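Local coordinates for hypothetical sugar ABC-transporter sugar binding protein (Arthrobacter globiformis, PDB 7BVT) that binds cyclic alpha-maltosyl-1,6-maltose and probably hands it to a sugar ABC transporter, as a solute-binding protein of family 1, at residues A[200-203]-A[204-208]; A[246-249]-A[250-254]; A[259-262]-A[263-267]; A[359-362]-A[363-366]. One frame throughout, in Å; residues are numbered along the deposited sequence.

In the fold
Along the chain the four contacts follow in series, contact 1 on helix 195-207, contact 2 in the loop before strand 258-262, contact 3 where that strand turns into helix 264-271, and contact 4 at the end of helix 359-363. Contact 3 joins the set: Gln260 OE1 takes a probable hydrogen bond from Asn200 ND2 of contact 1, Glu261 meets Glu252 of contact 2, and the Glu261 carbonyl probably receives Tyr361 OH of contact 4. Its centre lies about 12, 14 and 17 Å from those of contacts 4, 2 and 1. Asn200 and Trp264 bring contacts 1 and 3 to the bound glycan, while contact 4 packs farther back.

Contact 1: A[200-203]-A[204-208]; sequences NFQV and NLWQA
The carbonyls of Phe201, Gln202 and Val203 accept the amides of Leu205, Trp206 and Gln207 in regular i to i+4 helical bonds, the Trp206 N to Gln202 O one being 2.9 Å long and nearly straight at 172°. Gln202 and Trp206 carry much of the side-chain contact. Gln202 CB sits over a face of the indole, 3.9 Å from the centroid of the Trp206 six-membered ring, a CH-pi contact. Gln202 O also lies above the indole plane, with Trp206 CE3 at 3.2 Å. On the neighbouring flank, Phe201 CE2 reaches Leu205 CB at 3.9 Å; chi1 of -177° sets the ring beside its own carbonyl carbon and carries it forward to Leu205. The side chains of Val203 and Gln207 leave the helix in one direction, next to each other, and Gln207 CG packs on Val203 O at 3.2 Å. Asn204 ND2 donates to Gln207 OE1 over 2.8 Å, with the oxygen in the Asn204 amide plane but the donor above the Gln207 carbonyl plane. That oxygen also receives Trp165 NE1, so two donors hold the Gln207 amide. Asn200, whose ND2 bonds Gln260 OE1, touches a bound glucose. This buried part of helix 195-207 meets helix 225-239 through an edge-to-face pair of Phe201 with Trp234, strand 292-301 through Gln202 and Asn293, and strand 140-147 through Leu142, against which Asn200 and Val203 pack.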
loop_
_atom_site.group_PDB
_atom_site.type_symbol
_atom_site.label_atom_id
_atom_site.label_comp_id
_atom_site.label_asym_id
_atom_site.label_seq_id
_atom_site.Cartn_x
_atom_site.Cartn_y
_atom_site.Cartn_z
ATOM N N ASN A 200 -2.366 8.487 2.404
ATOM C CA ASN A 200 -3.405 8.524 3.464
ATOM C C ASN A 200 -4.633 9.286 2.980
ATOM O O ASN A 200 -5.775 8.842 3.259
ATOM C CB ASN A 200 -2.813 9.110 4.744
ATOM C CG ASN A 200 -2.044 8.098 5.562
ATOM O OD1 ASN A 200 -0.801 8.159 5.648
ATOM N ND2 ASN A 200 -2.761 7.148 6.097
ATOM N N PHE A 201 -4.435 10.409 2.296
ATOM C CA PHE A 201 -5.545 11.202 1.765
ATOM C C PHE A 201 -6.316 10.427 0.699
ATOM O O PHE A 201 -7.546 10.506 0.657
ATOM C CB PHE A 201 -5.023 12.519 1.186
ATOM C CG PHE A 201 -6.139 13.392 0.708
ATOM C CD1 PHE A 201 -6.895 14.153 1.590
ATOM C CD2 PHE A 201 -6.491 13.401 -0.621
ATOM C CE1 PHE A 201 -7.979 14.888 1.137
ATOM C CE2 PHE A 201 -7.532 14.163 -1.074
ATOM C CZ PHE A 201 -8.285 14.908 -0.204
ATOM N N GLN A 202 -5.620 9.696 -0.176
ATOM C CA GLN A 202 -6.311 9.001 -1.275
ATOM C C GLN A 202 -7.397 8.086 -0.694
ATOM O O GLN A 202 -8.392 7.872 -1.321
ATOM C CB GLN A 202 -5.317 8.183 -2.092
ATOM C CG GLN A 202 -4.546 9.032 -3.081
ATOM C CD GLN A 202 -3.214 8.419 -3.519
ATOM O OE1 GLN A 202 -2.693 7.496 -2.911
ATOM N NE2 GLN A 202 -2.643 8.987 -4.597
ATOM N N VAL A 203 -7.146 7.475 0.453
ATOM C CA VAL A 203 -8.150 6.572 1.082
ATOM C C VAL A 203 -9.465 7.327 1.190
ATOM O O VAL A 203 -10.485 6.827 0.776
ATOM C CB VAL A 203 -7.682 6.146 2.478
ATOM C CG1 VAL A 203 -8.784 5.426 3.233
ATOM C CG2 VAL A 203 -6.428 5.308 2.392
ATOM N N ASN A 204 -9.421 8.518 1.767
ATOM C CA ASN A 204 -10.652 9.284 2.060
ATOM C C ASN A 204 -11.223 9.893 0.775
ATOM O O ASN A 204 -12.478 9.919 0.626
ATOM C CB ASN A 204 -10.320 10.380 3.066
ATOM C CG ASN A 204 -9.904 9.844 4.423
ATOM O OD1 ASN A 204 -9.008 10.400 5.051
ATOM N ND2 ASN A 204 -10.482 8.727 4.865
ATOM N N LEU A 205 -10.377 10.236 -0.207
ATOM C CA LEU A 205 -10.836 10.697 -1.531
ATOM C C LEU A 205 -11.669 9.560 -2.165
ATOM O O LEU A 205 -12.780 9.777 -2.648
ATOM C CB LEU A 205 -9.605 11.073 -2.357
ATOM C CG LEU A 205 -9.881 11.363 -3.833
ATOM C CD1 LEU A 205 -10.655 12.669 -4.008
ATOM C CD2 LEU A 205 -8.572 11.401 -4.587
ATOM N N TRP A 206 -11.164 8.339 -2.190
ATOM C CA TRP A 206 -11.899 7.193 -2.770
ATOM C C TRP A 206 -13.170 6.849 -1.982
ATOM O O TRP A 206 -14.221 6.571 -2.636
ATOM C CB TRP A 206 -10.982 5.995 -2.863
ATOM C CG TRP A 206 -9.917 6.108 -3.895
ATOM C CD1 TRP A 206 -9.995 6.655 -5.144
ATOM C CD2 TRP A 206 -8.572 5.641 -3.735
ATOM N NE1 TRP A 206 -8.771 6.559 -5.784
ATOM C CE2 TRP A 206 -7.870 5.966 -4.925
ATOM C CE3 TRP A 206 -7.876 5.047 -2.670
ATOM C CZ2 TRP A 206 -6.538 5.643 -5.097
ATOM C CZ3 TRP A 206 -6.562 4.696 -2.872
ATOM C CH2 TRP A 206 -5.906 4.998 -4.059
ATOM N N GLN A 207 -13.140 6.945 -0.654
ATOM C CA GLN A 207 -14.332 6.651 0.150
ATOM C C GLN A 207 -15.433 7.666 -0.176
ATOM O O GLN A 207 -16.590 7.288 -0.138
ATOM C CB GLN A 207 -14.004 6.790 1.639
ATOM C CG GLN A 207 -13.089 5.692 2.141
ATOM C CD GLN A 207 -12.703 5.947 3.568
ATOM O OE1 GLN A 207 -12.631 7.109 3.981
ATOM N NE2 GLN A 207 -12.522 4.885 4.366
ATOM N N ALA A 208 -15.098 8.913 -0.505
ATOM C CA ALA A 208 -16.085 9.959 -0.865
ATOM C C ALA A 208 -16.609 9.746 -2.304
ATOM O O ALA A 208 -17.529 10.485 -2.722
ATOM C CB ALA A 208 -15.479 11.322 -0.705
#

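Contact 2: A[246-249]-A[250-254]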
loop_
_atom_site.group_PDB
_atom_site.type_symbol
_atom_site.label_atom_id
_atom_site.label_comp_id
_atom_site.label_asym_id
_atom_site.label_seq_id
_atom_site.Cartn_x
_atom_site.Cartn_y
_atom_site.Cartn_z
ATOM N N ALA A 246 0.862 18.867 11.881
ATOM C CA ALA A 246 2.293 18.555 12.128
ATOM C C ALA A 246 2.478 17.837 13.475
ATOM O O ALA A 246 3.478 18.098 14.203
ATOM C CB ALA A 246 3.106 19.834 12.025
ATOM N N LYS A 247 1.610 16.889 13.791
ATOM C CA LYS A 247 1.649 16.108 15.057
ATOM C C LYS A 247 1.483 14.621 14.760
ATOM O O LYS A 247 0.978 13.901 15.612
ATOM C CB LYS A 247 0.546 16.580 16.011
ATOM C CG LYS A 247 0.803 17.938 16.663
ATOM C CD LYS A 247 2.130 18.046 17.373
ATOM C CE LYS A 247 2.321 16.988 18.432
ATOM N NZ LYS A 247 3.452 17.331 19.332
ATOM N N TRP A 248 1.918 14.155 13.599
ATOM C CA TRP A 248 1.903 12.696 13.316
ATOM C C TRP A 248 2.711 11.974 14.396
ATOM O O TRP A 248 3.779 12.474 14.754
ATOM C CB TRP A 248 2.441 12.375 11.917
ATOM C CG TRP A 248 2.479 10.895 11.687
ATOM C CD1 TRP A 248 3.550 10.048 11.768
ATOM C CD2 TRP A 248 1.341 10.060 11.451
ATOM N NE1 TRP A 248 3.162 8.741 11.568
ATOM C CE2 TRP A 248 1.795 8.724 11.398
ATOM C CE3 TRP A 248 -0.020 10.312 11.274
ATOM C CZ2 TRP A 248 0.933 7.656 11.126
ATOM C CZ3 TRP A 248 -0.875 9.253 11.056
ATOM C CH2 TRP A 248 -0.402 7.947 10.952
ATOM N N GLY A 249 2.257 10.825 14.872
ATOM C CA GLY A 249 3.080 9.919 15.699
ATOM C C GLY A 249 2.669 9.986 17.155
ATOM O O GLY A 249 3.142 9.124 17.941
ATOM N N GLU A 250 1.763 10.894 17.520
ATOM C CA GLU A 250 1.200 10.902 18.906
ATOM C C GLU A 250 0.545 9.559 19.259
ATOM O O GLU A 250 0.668 9.063 20.414
ATOM C CB GLU A 250 0.244 12.064 19.102
ATOM C CG GLU A 250 0.914 13.394 19.031
ATOM C CD GLU A 250 2.145 13.544 19.915
ATOM O OE1 GLU A 250 1.994 13.395 21.155
ATOM O OE2 GLU A 250 3.245 13.794 19.352
ATOM N N PHE A 251 -0.176 8.960 18.312
ATOM C CA PHE A 251 -0.880 7.681 18.515
ATOM C C PHE A 251 0.170 6.615 18.816
ATOM O O PHE A 251 -0.004 5.842 19.771
ATOM C CB PHE A 251 -1.672 7.304 17.253
ATOM C CG PHE A 251 -2.166 5.893 17.298
ATOM C CD1 PHE A 251 -3.059 5.457 18.260
ATOM C CD2 PHE A 251 -1.672 4.956 16.403
ATOM C CE1 PHE A 251 -3.483 4.141 18.293
ATOM C CE2 PHE A 251 -2.031 3.637 16.495
ATOM C CZ PHE A 251 -2.940 3.223 17.434
ATOM N N GLU A 252 1.216 6.575 17.997
ATOM C CA GLU A 252 2.240 5.509 18.080
ATOM C C GLU A 252 2.995 5.600 19.426
ATOM O O GLU A 252 3.360 4.544 19.941
ATOM C CB GLU A 252 3.185 5.607 16.893
ATOM C CG GLU A 252 2.470 5.171 15.616
ATOM C CD GLU A 252 3.221 5.413 14.332
ATOM O OE1 GLU A 252 4.412 5.707 14.377
ATOM O OE2 GLU A 252 2.591 5.323 13.285
ATOM N N LYS A 253 3.125 6.803 19.967
ATOM C CA LYS A 253 3.731 7.098 21.303
ATOM C C LYS A 253 2.825 6.650 22.459
ATOM O O LYS A 253 3.270 6.775 23.595
ATOM C CB LYS A 253 3.949 8.605 21.475
ATOM C CG LYS A 253 5.047 9.241 20.643
ATOM C CD LYS A 253 4.852 10.737 20.502
ATOM C CE LYS A 253 6.125 11.562 20.567
ATOM N NZ LYS A 253 6.624 11.940 19.220
ATOM N N GLY A 254 1.585 6.201 22.218
ATOM C CA GLY A 254 0.604 5.957 23.282
ATOM C C GLY A 254 0.066 7.252 23.845
ATOM O O GLY A 254 -0.465 7.221 24.960
HETATM O O HOH W 1 4.149 14.063 16.921
#
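Glu250 OE2 is gripped from several directions. A water donates to it over 2.6 Å and gives its other hydrogen to Trp248 O at 2.7 Å, bridging the carboxylate to the backbone two residues earlier. Lys247 NZ forms a salt bridge to the same Glu250 oxygen at 3.5 Å, and Lys253 NZ makes a long one, at 3.9 Å, so the carboxylate lies between two lysines in a small salt-bridge network. The Lys247 chain gets there by folding at chi2 and chi3 (-54° and -56°), which lays its CE, as well as NZ, against OE2. The backbone is wound to match: Lys247 to Glu250, in the loop between helix 225-239 and strand 258-262, is a type II beta turn with glycine in the third position, at phi 105°, as such turns commonly have. Past the turn, Gly249 O accepts Lys253 N over 3.1 Å, and the methylenes of Lys253 lie along the same carbonyl, CG at 3.3 Å from Gly249 O. On another side of the turn Glu252 OE2 approaches the indole of Trp248, 3.6 Å from CZ2, with carboxylate and ring planes nearly perpendicular. That indole also meets the ring of Tyr187, a glycan-pocket residue. Asp185 receives the amides of Gly249 and Phe251 and so pins the turn to a neighbouring loop. Glu252 OE2 also comes close to Glu261 OE2, and a proton shared between these two acids would be a plausible way to ease the repulsion. Around Glu250, by contrast, the paired lysines should favour the charged carboxylate at this surface.

Contact 3: A[259-262]-A[263-267]. With GLC (alpha-D-glucopyranose), chain B; GLC (alpha-D-glucopyranose), chain C.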
loop_
_atom_site.group_PDB
_atom_site.type_symbol
_atom_site.label_atom_id
_atom_site.label_comp_id
_atom_site.label_asym_id
_atom_site.label_seq_id
_atom_site.Cartn_x
_atom_site.Cartn_y
_atom_site.Cartn_z
ATOM N N ALA A 259 -5.175 6.331 14.528
ATOM C CA ALA A 259 -4.439 6.736 13.307
ATOM C C ALA A 259 -4.768 5.747 12.207
ATOM O O ALA A 259 -5.051 4.579 12.488
ATOM C CB ALA A 259 -2.949 6.779 13.579
ATOM N N GLN A 260 -4.644 6.190 10.953
ATOM C CA GLN A 260 -4.531 5.208 9.857
ATOM C C GLN A 260 -3.149 4.578 9.938
ATOM O O GLN A 260 -2.154 5.308 10.104
ATOM C CB GLN A 260 -4.747 5.868 8.499
ATOM C CG GLN A 260 -6.183 6.180 8.277
ATOM C CD GLN A 260 -6.538 6.847 6.970
ATOM O OE1 GLN A 260 -5.679 7.181 6.099
ATOM N NE2 GLN A 260 -7.831 7.044 6.841
ATOM N N GLU A 261 -3.109 3.254 9.892
ATOM C CA GLU A 261 -1.867 2.479 9.971
ATOM C C GLU A 261 -1.892 1.362 8.936
ATOM O O GLU A 261 -2.909 0.677 8.763
ATOM C CB GLU A 261 -1.666 1.912 11.391
ATOM C CG GLU A 261 -1.393 3.012 12.415
ATOM C CD GLU A 261 -0.042 3.672 12.404
ATOM O OE1 GLU A 261 0.829 3.295 11.580
ATOM O OE2 GLU A 261 0.169 4.575 13.281
ATOM N N GLY A 262 -0.703 1.091 8.386
ATOM C CA GLY A 262 -0.552 -0.047 7.481
ATOM C C GLY A 262 -0.625 -1.354 8.196
ATOM O O GLY A 262 -0.376 -1.421 9.409
ATOM N N SER A 263 -1.023 -2.397 7.481
ATOM C CA SER A 263 -1.271 -3.743 8.033
ATOM C C SER A 263 0.033 -4.279 8.643
ATOM O O SER A 263 -0.060 -5.111 9.568
ATOM C CB SER A 263 -1.831 -4.689 6.974
ATOM O OG SER A 263 -0.991 -4.659 5.840
ATOM N N TRP A 264 1.201 -3.852 8.159
ATOM C CA TRP A 264 2.493 -4.311 8.730
ATOM C C TRP A 264 2.573 -3.970 10.220
ATOM O O TRP A 264 3.320 -4.666 10.924
ATOM C CB TRP A 264 3.673 -3.735 7.948
ATOM C CG TRP A 264 3.722 -2.246 7.938
ATOM C CD1 TRP A 264 4.303 -1.451 8.881
ATOM C CD2 TRP A 264 3.174 -1.351 6.959
ATOM N NE1 TRP A 264 4.145 -0.132 8.568
ATOM C CE2 TRP A 264 3.453 -0.033 7.394
ATOM C CE3 TRP A 264 2.462 -1.528 5.771
ATOM C CZ2 TRP A 264 3.042 1.102 6.686
ATOM C CZ3 TRP A 264 2.108 -0.402 5.059
ATOM C CH2 TRP A 264 2.406 0.879 5.490
ATOM N N MET A 265 1.902 -2.909 10.687
ATOM C CA MET A 265 1.980 -2.526 12.122
ATOM C C MET A 265 1.338 -3.590 12.994
ATOM O O MET A 265 1.682 -3.628 14.204
ATOM C CB MET A 265 1.277 -1.190 12.370
ATOM C CG MET A 265 1.981 -0.048 11.722
ATOM S SD MET A 265 3.710 0.131 12.199
ATOM C CE MET A 265 3.525 0.476 13.950
ATOM N N VAL A 266 0.386 -4.372 12.501
ATOM C CA VAL A 266 -0.267 -5.415 13.353
ATOM C C VAL A 266 0.834 -6.369 13.790
ATOM O O VAL A 266 0.847 -6.770 14.976
ATOM C CB VAL A 266 -1.402 -6.141 12.634
ATOM C CG1 VAL A 266 -1.932 -7.314 13.479
ATOM C CG2 VAL A 266 -2.508 -5.177 12.272
ATOM N N GLY A 267 1.705 -6.731 12.856
ATOM C CA GLY A 267 2.783 -7.703 13.089
ATOM C C GLY A 267 3.828 -7.128 14.023
ATOM O O GLY A 267 4.208 -7.819 14.983
HETATM C C1 GLC B . 7.814 -0.251 6.101
HETATM C C2 GLC B . 6.800 -1.302 5.621
HETATM C C3 GLC B . 6.394 -1.026 4.175
HETATM C C4 GLC B . 5.948 0.416 3.977
HETATM C C5 GLC B . 7.033 1.366 4.467
HETATM C C6 GLC B . 6.669 2.815 4.381
HETATM O O1 GLC B . 9.143 -0.338 5.517
HETATM O O2 GLC B . 7.197 -2.708 5.786
HETATM O O3 GLC B . 5.357 -1.913 3.818
HETATM O O4 GLC B . 5.662 0.757 2.580
HETATM O O5 GLC B . 7.291 1.059 5.854
HETATM O O6 GLC B . 7.641 3.673 5.082
HETATM C C1 GLC C . 4.248 0.998 2.440
HETATM C C2 GLC C . 3.772 0.434 1.137
HETATM C C3 GLC C . 4.195 1.322 -0.006
HETATM C C4 GLC C . 3.694 2.745 0.284
HETATM C C5 GLC C . 4.312 3.246 1.582
HETATM C C6 GLC C . 3.800 4.658 1.918
HETATM O O2 GLC C . 4.198 -0.915 1.070
HETATM O O3 GLC C . 3.674 0.785 -1.234
HETATM O O4 GLC C . 4.072 3.653 -0.733
HETATM O O5 GLC C . 3.889 2.398 2.620
HETATM O O6 GLC C . 4.733 5.259 2.812
#
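The glycan pocket has Trp264 as one of its walls, an aromatic platform of the kind common in sugar-binding proteins. Its indole is sandwiched between protein and sugar. Gly262 CA lies on one face, 3.6 Å from the centroid of the Trp264 six-membered ring and only 9° off its normal, in a CH-pi contact. The opposite face carries the chain B glucose, whose C2 stands above the plane and whose O3 comes to 3.5 Å from Trp264 CE3. The chain C glucose meets the far end of the ring obliquely, its C1 at 3.6 Å from Trp264 CH2. Chi1 of 60° wedges CG between the backbone N and the carbonyl carbon, and this turns the indole back over Gly262. With no side chain on Gly262, the ring lies directly on its CA. The turn itself is closed by Met265 N, which donates to Gly262 O over 3.0 Å from well above the carbonyl plane. Met265 CG then rests near Glu261 OE1 at 3.5 Å, the two bent side chains crossing beside the turn. Asp90, Asn140 and Arg371 also hydrogen-bond to the sugar. Strand 258-262 pairs antiparallel with strand 140-147 and runs on into helix 264-271, while Trp199 of helix 195-207 packs beside Trp264 and Tyr361 of helix 359-363 lies against Ser263 and Val266.

Contact 4: A[359-362]-A[363-366]; sequences LPYV and EQMA
Chi1 of -178° sets Leu359 CG beside its own carbonyl carbon, on the side where Glu363 follows one turn later, and chi2 of -176° keeps the Glu363 chain straight enough to lie across it. Leu359 CG stands 3.9 Å from Glu363 CD, and the carboxylate's OE1 is equally near both Leu359 CG and CD2, so an apolar branch and an acid on the exposed side lie across one another. Beneath them Glu363 N donates to Leu359 O over 3.0 Å, a nearly straight bond and the regular helical one here. The pattern then changes, as at the end of a short helix. Gln364 N is shared weakly between Pro360 O and Tyr361 O. Met365 N turns to Val362 O at 3.1 Å, three residues back, from well above the carbonyl plane. Helix 359-363 thus gives way to tighter i to i+3 bonding before strand 368-369. Gln364 CG packs on Pro360 O at 3.2 Å, while its amide is bonded to strand 140-147 and to Val282: NE2 donates to Leu142 O and OE1 accepts Val282 N, which leaves both polar ends of this buried side chain satisfied. NE2 also sits obliquely beside the Tyr361 ring, 4.3 Å from CD1. That ring touches Met145 and Thr279, its hydroxyl bonded to Glu261 O, and Leu359 and Val362 pack against Leu348 of helix 345-354.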
loop_
_atom_site.group_PDB
_atom_site.type_symbol
_atom_site.label_atom_id
_atom_site.label_comp_id
_atom_site.label_asym_id
_atom_site.label_seq_id
_atom_site.Cartn_x
_atom_site.Cartn_y
_atom_site.Cartn_z
ATOM N N LEU A 359 -7.584 -9.200 10.764
ATOM C CA LEU A 359 -8.742 -9.601 9.946
ATOM C C LEU A 359 -9.315 -8.383 9.207
ATOM O O LEU A 359 -9.676 -8.468 8.041
ATOM C CB LEU A 359 -9.825 -10.311 10.784
ATOM C CG LEU A 359 -11.029 -10.790 9.986
ATOM C CD1 LEU A 359 -10.617 -11.802 8.937
ATOM C CD2 LEU A 359 -12.143 -11.390 10.873
ATOM N N PRO A 360 -9.479 -7.193 9.826
ATOM C CA PRO A 360 -10.084 -6.082 9.087
ATOM C C PRO A 360 -9.247 -5.760 7.843
ATOM O O PRO A 360 -9.820 -5.387 6.836
ATOM C CB PRO A 360 -10.032 -4.929 10.085
ATOM C CG PRO A 360 -10.185 -5.661 11.401
ATOM C CD PRO A 360 -9.252 -6.858 11.250
ATOM N N TYR A 361 -7.936 -5.871 7.952
ATOM C CA TYR A 361 -7.019 -5.565 6.819
ATOM C C TYR A 361 -7.241 -6.577 5.698
ATOM O O TYR A 361 -7.261 -6.242 4.500
ATOM C CB TYR A 361 -5.590 -5.559 7.323
ATOM C CG TYR A 361 -5.227 -4.402 8.213
ATOM C CD1 TYR A 361 -4.722 -3.232 7.680
ATOM C CD2 TYR A 361 -5.314 -4.503 9.598
ATOM C CE1 TYR A 361 -4.333 -2.171 8.458
ATOM C CE2 TYR A 361 -4.918 -3.444 10.395
ATOM C CZ TYR A 361 -4.407 -2.285 9.824
ATOM O OH TYR A 361 -4.016 -1.221 10.567
ATOM N N VAL A 362 -7.432 -7.845 6.083
ATOM C CA VAL A 362 -7.678 -8.911 5.082
ATOM C C VAL A 362 -8.984 -8.614 4.354
ATOM O O VAL A 362 -9.030 -8.712 3.130
ATOM C CB VAL A 362 -7.660 -10.292 5.756
ATOM C CG1 VAL A 362 -8.066 -11.348 4.737
ATOM C CG2 VAL A 362 -6.299 -10.583 6.391
ATOM N N GLU A 363 -10.032 -8.268 5.101
ATOM C CA GLU A 363 -11.383 -8.057 4.545
ATOM C C GLU A 363 -11.338 -6.829 3.627
ATOM O O GLU A 363 -12.010 -6.832 2.609
ATOM C CB GLU A 363 -12.364 -7.935 5.717
ATOM C CG GLU A 363 -12.548 -9.283 6.406
ATOM C CD GLU A 363 -13.583 -9.273 7.521
ATOM O OE1 GLU A 363 -14.179 -10.307 7.754
ATOM O OE2 GLU A 363 -13.757 -8.225 8.149
ATOM N N GLN A 364 -10.434 -5.890 3.895
ATOM C CA GLN A 364 -10.379 -4.652 3.077
ATOM C C GLN A 364 -9.784 -4.963 1.706
ATOM O O GLN A 364 -9.832 -4.066 0.860
ATOM C CB GLN A 364 -9.513 -3.571 3.723
ATOM C CG GLN A 364 -10.242 -2.892 4.881
ATOM C CD GLN A 364 -9.501 -1.674 5.400
ATOM O OE1 GLN A 364 -10.144 -0.650 5.697
ATOM N NE2 GLN A 364 -8.164 -1.741 5.529
ATOM N N MET A 365 -9.159 -6.141 1.479
ATOM C CA MET A 365 -8.526 -6.392 0.156
ATOM C C MET A 365 -9.597 -6.258 -0.933
ATOM O O MET A 365 -9.265 -5.762 -1.993
ATOM C CB MET A 365 -7.842 -7.757 0.112
ATOM C CG MET A 365 -6.568 -7.793 0.931
ATOM S SD MET A 365 -5.287 -6.705 0.365
ATOM C CE MET A 365 -4.920 -7.437 -1.236
ATOM N N ALA A 366 -10.860 -6.541 -0.627
ATOM C CA ALA A 366 -11.978 -6.466 -1.573
ATOM C C ALA A 366 -12.270 -5.026 -1.990
ATOM O O ALA A 366 -12.762 -4.832 -3.114
ATOM C CB ALA A 366 -13.190 -7.106 -0.919
#